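Local coordinates for membrane-fusion protein (Streptococcus pneumoniae, PDB 5XU0) that probably serves as the membrane-fusion protein of a MacAB-like efflux pump, forming a channel that works with the membrane transporter, at residues S2-E14 with L252-S264. The protein carries 2 engineered substitutions. Sequence-based numbering, arbitrary orientation.
Sequences SVLLSGTVTAKNE and LKQGFSVNMEVKS. Engineered in segment 252-264: M260 (natural residue Ile).
V9 lies against F256 and V258 through one methyl, CG2. This methyl sits 3.6 Å from F256 CB, and the two side chains run side by side, pointing the same way. It also meets V258 CG2 at 3.8 Å. V9 CG1 is anti to the backbone N (chi1 -171°), which brings it to Q254 CA. The backbone of V9 is held as well: its N-H bonds to F256 O, while the contact of its O with G255 N, in the type II turn K253-F256, is too short to be certain. A11 CB rests on the amide oxygen of Q254, with OE1 3.3 Å away.

Strands 3-10 and 257-262 are antiparallel neighbours that close the six-stranded beta barrel, joining the first and last strands of the chain. V3 pairs with V262 and L5 with M260, each through two backbone hydrogen bonds. The G7-V258 pair has two weak ones. V3, L5, V258, M260 and V262 share one sheet face. There L5 CD1 reaches diagonally to V262 CG2, 3.8 Å away. The engineered selenomethionine M260 runs its CG past L5 O at 3.2 Å. Its chain then bends, and CE comes 4.2 Å from L5 CB. Y241 of strand 239-246 touches both L5 and M260.

L4, S6, N259 and E261 line the exposed face. The extended E261 carries its carboxylate to S2: S2 OG donates to E261 OE2 over 2.9 Å, on the anti side and 25° out of the carboxylate plane. At the turn, the carbonyls of Q254 and G255 accept hydrogen bonds from Y239 and S237 of a second subunit.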
# COMPACT_ATOMS: atom_id res chain seq x y z
N SER B 2 49.46 -8.10 20.52
CA SER B 2 48.03 -7.90 20.69
C SER B 2 47.39 -7.40 19.40
O SER B 2 48.04 -7.35 18.35
CB SER B 2 47.76 -6.91 21.83
OG SER B 2 48.29 -5.63 21.55
N VAL B 3 46.11 -7.03 19.46
CA VAL B 3 45.34 -6.63 18.29
C VAL B 3 44.51 -5.41 18.66
O VAL B 3 43.84 -5.40 19.69
CB VAL B 3 44.43 -7.78 17.80
CG1 VAL B 3 43.30 -7.22 16.94
CG2 VAL B 3 45.24 -8.82 17.03
N LEU B 4 44.56 -4.38 17.82
CA LEU B 4 43.81 -3.16 18.06
C LEU B 4 42.62 -3.05 17.12
O LEU B 4 42.71 -3.40 15.94
CB LEU B 4 44.67 -1.91 17.91
CG LEU B 4 45.92 -1.89 18.77
CD1 LEU B 4 47.04 -2.20 17.86
CD2 LEU B 4 46.10 -0.54 19.44
N LEU B 5 41.52 -2.55 17.66
CA LEU B 5 40.27 -2.41 16.93
C LEU B 5 39.63 -1.08 17.31
O LEU B 5 39.85 -0.56 18.40
CB LEU B 5 39.32 -3.57 17.25
CG LEU B 5 39.90 -4.96 17.00
CD1 LEU B 5 39.07 -6.05 17.65
CD2 LEU B 5 40.05 -5.20 15.50
N SER B 6 38.85 -0.54 16.38
CA SER B 6 37.99 0.60 16.67
C SER B 6 36.57 0.10 16.92
O SER B 6 36.23 -1.05 16.62
CB SER B 6 38.01 1.61 15.52
OG SER B 6 39.06 2.54 15.68
N GLY B 7 35.76 0.97 17.50
CA GLY B 7 34.38 0.61 17.78
C GLY B 7 33.67 1.77 18.42
O GLY B 7 34.29 2.76 18.85
N THR B 8 32.35 1.65 18.49
CA THR B 8 31.52 2.68 19.10
C THR B 8 30.76 2.11 20.29
O THR B 8 30.43 0.92 20.33
CB THR B 8 30.55 3.30 18.09
OG1 THR B 8 29.74 2.27 17.51
CG2 THR B 8 31.31 4.02 17.00
N VAL B 9 30.50 2.99 21.26
CA VAL B 9 29.73 2.63 22.44
C VAL B 9 28.26 2.57 22.04
O VAL B 9 27.65 3.59 21.72
CB VAL B 9 29.95 3.62 23.59
CG1 VAL B 9 29.31 3.10 24.87
CG2 VAL B 9 31.43 3.86 23.80
N THR B 10 27.70 1.37 22.04
CA THR B 10 26.30 1.17 21.74
C THR B 10 25.62 0.53 22.95
O THR B 10 26.27 -0.07 23.81
CB THR B 10 26.10 0.28 20.51
OG1 THR B 10 26.07 -1.10 20.92
CG2 THR B 10 27.24 0.48 19.53
N ALA B 11 24.31 0.67 23.00
CA ALA B 11 23.56 -0.01 24.03
C ALA B 11 23.22 -1.43 23.58
O ALA B 11 23.31 -1.78 22.40
CB ALA B 11 22.29 0.76 24.37
N LYS B 12 22.83 -2.24 24.56
CA LYS B 12 22.49 -3.64 24.30
C LYS B 12 21.00 -3.82 24.05
O LYS B 12 20.61 -4.48 23.08
CB LYS B 12 22.95 -4.50 25.48
CG LYS B 12 22.48 -5.94 25.42
CD LYS B 12 23.15 -6.77 26.49
CE LYS B 12 22.96 -8.25 26.23
NZ LYS B 12 23.74 -9.08 27.19
N ASN B 13 20.17 -3.24 24.91
CA ASN B 13 18.73 -3.46 24.88
C ASN B 13 18.03 -2.16 24.53
O ASN B 13 18.34 -1.10 25.08
CB ASN B 13 18.25 -3.99 26.23
CG ASN B 13 18.98 -5.24 26.66
OD1 ASN B 13 19.07 -6.21 25.90
ND2 ASN B 13 19.52 -5.23 27.87
N GLU B 14 17.07 -2.25 23.61
CA GLU B 14 16.29 -1.09 23.20
C GLU B 14 14.91 -1.57 22.76
O GLU B 14 14.67 -2.77 22.60
CB GLU B 14 16.98 -0.31 22.08
CG GLU B 14 17.29 -1.16 20.86
CD GLU B 14 17.57 -0.34 19.63
OE1 GLU B 14 17.13 0.83 19.58
OE2 GLU B 14 18.22 -0.85 18.69
N LEU B 252 30.91 7.22 30.89
CA LEU B 252 31.02 6.67 29.55
C LEU B 252 29.62 6.57 28.96
O LEU B 252 28.80 5.77 29.44
CB LEU B 252 31.69 5.30 29.58
CG LEU B 252 31.88 4.55 28.26
CD1 LEU B 252 33.02 5.14 27.44
CD2 LEU B 252 32.08 3.06 28.52
N LYS B 253 29.34 7.36 27.93
CA LYS B 253 28.01 7.45 27.35
C LYS B 253 28.02 6.96 25.90
O LYS B 253 29.04 7.05 25.21
CB LYS B 253 27.48 8.89 27.43
CG LYS B 253 27.84 9.58 28.74
CD LYS B 253 26.60 9.84 29.58
CE LYS B 253 26.77 11.05 30.48
NZ LYS B 253 25.46 11.55 31.02
N GLN B 254 26.87 6.44 25.47
CA GLN B 254 26.76 5.76 24.18
C GLN B 254 27.18 6.69 23.04
O GLN B 254 27.12 7.91 23.14
CB GLN B 254 25.33 5.29 23.95
CG GLN B 254 24.58 4.94 25.22
CD GLN B 254 23.21 4.35 24.94
OE1 GLN B 254 22.92 3.92 23.82
NE2 GLN B 254 22.35 4.32 25.95
N GLY B 255 27.61 6.07 21.94
CA GLY B 255 28.07 6.80 20.78
C GLY B 255 29.52 7.22 20.82
O GLY B 255 30.05 7.67 19.79
N PHE B 256 30.19 7.09 21.96
CA PHE B 256 31.58 7.51 22.08
C PHE B 256 32.48 6.69 21.16
O PHE B 256 32.39 5.46 21.12
CB PHE B 256 32.05 7.36 23.53
CG PHE B 256 31.76 8.56 24.39
CD1 PHE B 256 31.38 9.76 23.83
CD2 PHE B 256 31.90 8.48 25.77
CE1 PHE B 256 31.12 10.86 24.62
CE2 PHE B 256 31.64 9.58 26.57
CZ PHE B 256 31.25 10.77 25.99
N SER B 257 33.34 7.38 20.42
CA SER B 257 34.37 6.68 19.67
C SER B 257 35.44 6.15 20.63
O SER B 257 35.77 6.80 21.62
CB SER B 257 35.00 7.60 18.63
OG SER B 257 35.41 6.86 17.49
N VAL B 258 35.96 4.97 20.33
CA VAL B 258 36.73 4.20 21.30
C VAL B 258 37.85 3.47 20.57
O VAL B 258 37.67 2.98 19.45
CB VAL B 258 35.80 3.22 22.06
CG1 VAL B 258 36.54 1.99 22.52
CG2 VAL B 258 35.14 3.93 23.24
N ASN B 259 39.02 3.41 21.21
CA ASN B 259 40.19 2.72 20.67
C ASN B 259 40.56 1.59 21.61
O ASN B 259 40.64 1.79 22.83
CB ASN B 259 41.35 3.69 20.50
CG ASN B 259 40.97 4.92 19.70
OD1 ASN B 259 40.85 4.86 18.48
ND2 ASN B 259 40.74 6.02 20.40
N MSE B 260 40.80 0.40 21.05
CA MSE B 260 40.88 -0.81 21.86
C MSE B 260 42.10 -1.68 21.59
O MSE B 260 42.62 -1.71 20.48
CB MSE B 260 39.62 -1.65 21.65
CG MSE B 260 38.41 -0.86 21.20
SE MSE B 260 36.78 -1.74 21.72
CE MSE B 260 37.11 -3.45 20.84
N GLU B 261 42.54 -2.40 22.62
CA GLU B 261 43.63 -3.36 22.52
C GLU B 261 43.12 -4.70 23.03
O GLU B 261 42.68 -4.80 24.18
CB GLU B 261 44.84 -2.90 23.32
CG GLU B 261 46.12 -3.67 23.02
CD GLU B 261 47.30 -3.15 23.80
OE1 GLU B 261 47.22 -2.01 24.32
OE2 GLU B 261 48.31 -3.88 23.91
N VAL B 262 43.18 -5.73 22.19
CA VAL B 262 42.77 -7.08 22.57
C VAL B 262 44.00 -7.85 23.02
O VAL B 262 44.93 -8.05 22.24
CB VAL B 262 42.06 -7.81 21.42
CG1 VAL B 262 41.57 -9.16 21.92
CG2 VAL B 262 40.92 -6.97 20.88
N LYS B 263 43.98 -8.29 24.27
CA LYS B 263 45.13 -8.97 24.84
C LYS B 263 45.31 -10.35 24.22
O LYS B 263 44.36 -11.13 24.12
CB LYS B 263 44.96 -9.10 26.35
CG LYS B 263 46.15 -9.69 27.07
CD LYS B 263 47.44 -8.95 26.72
CE LYS B 263 48.56 -9.38 27.65
NZ LYS B 263 49.90 -9.07 27.11
N SER B 264 46.54 -10.65 23.80
CA SER B 264 46.89 -11.99 23.35
C SER B 264 46.82 -12.96 24.53
O SER B 264 46.61 -12.58 25.68
CB SER B 264 48.28 -12.00 22.72
OG SER B 264 49.15 -11.11 23.39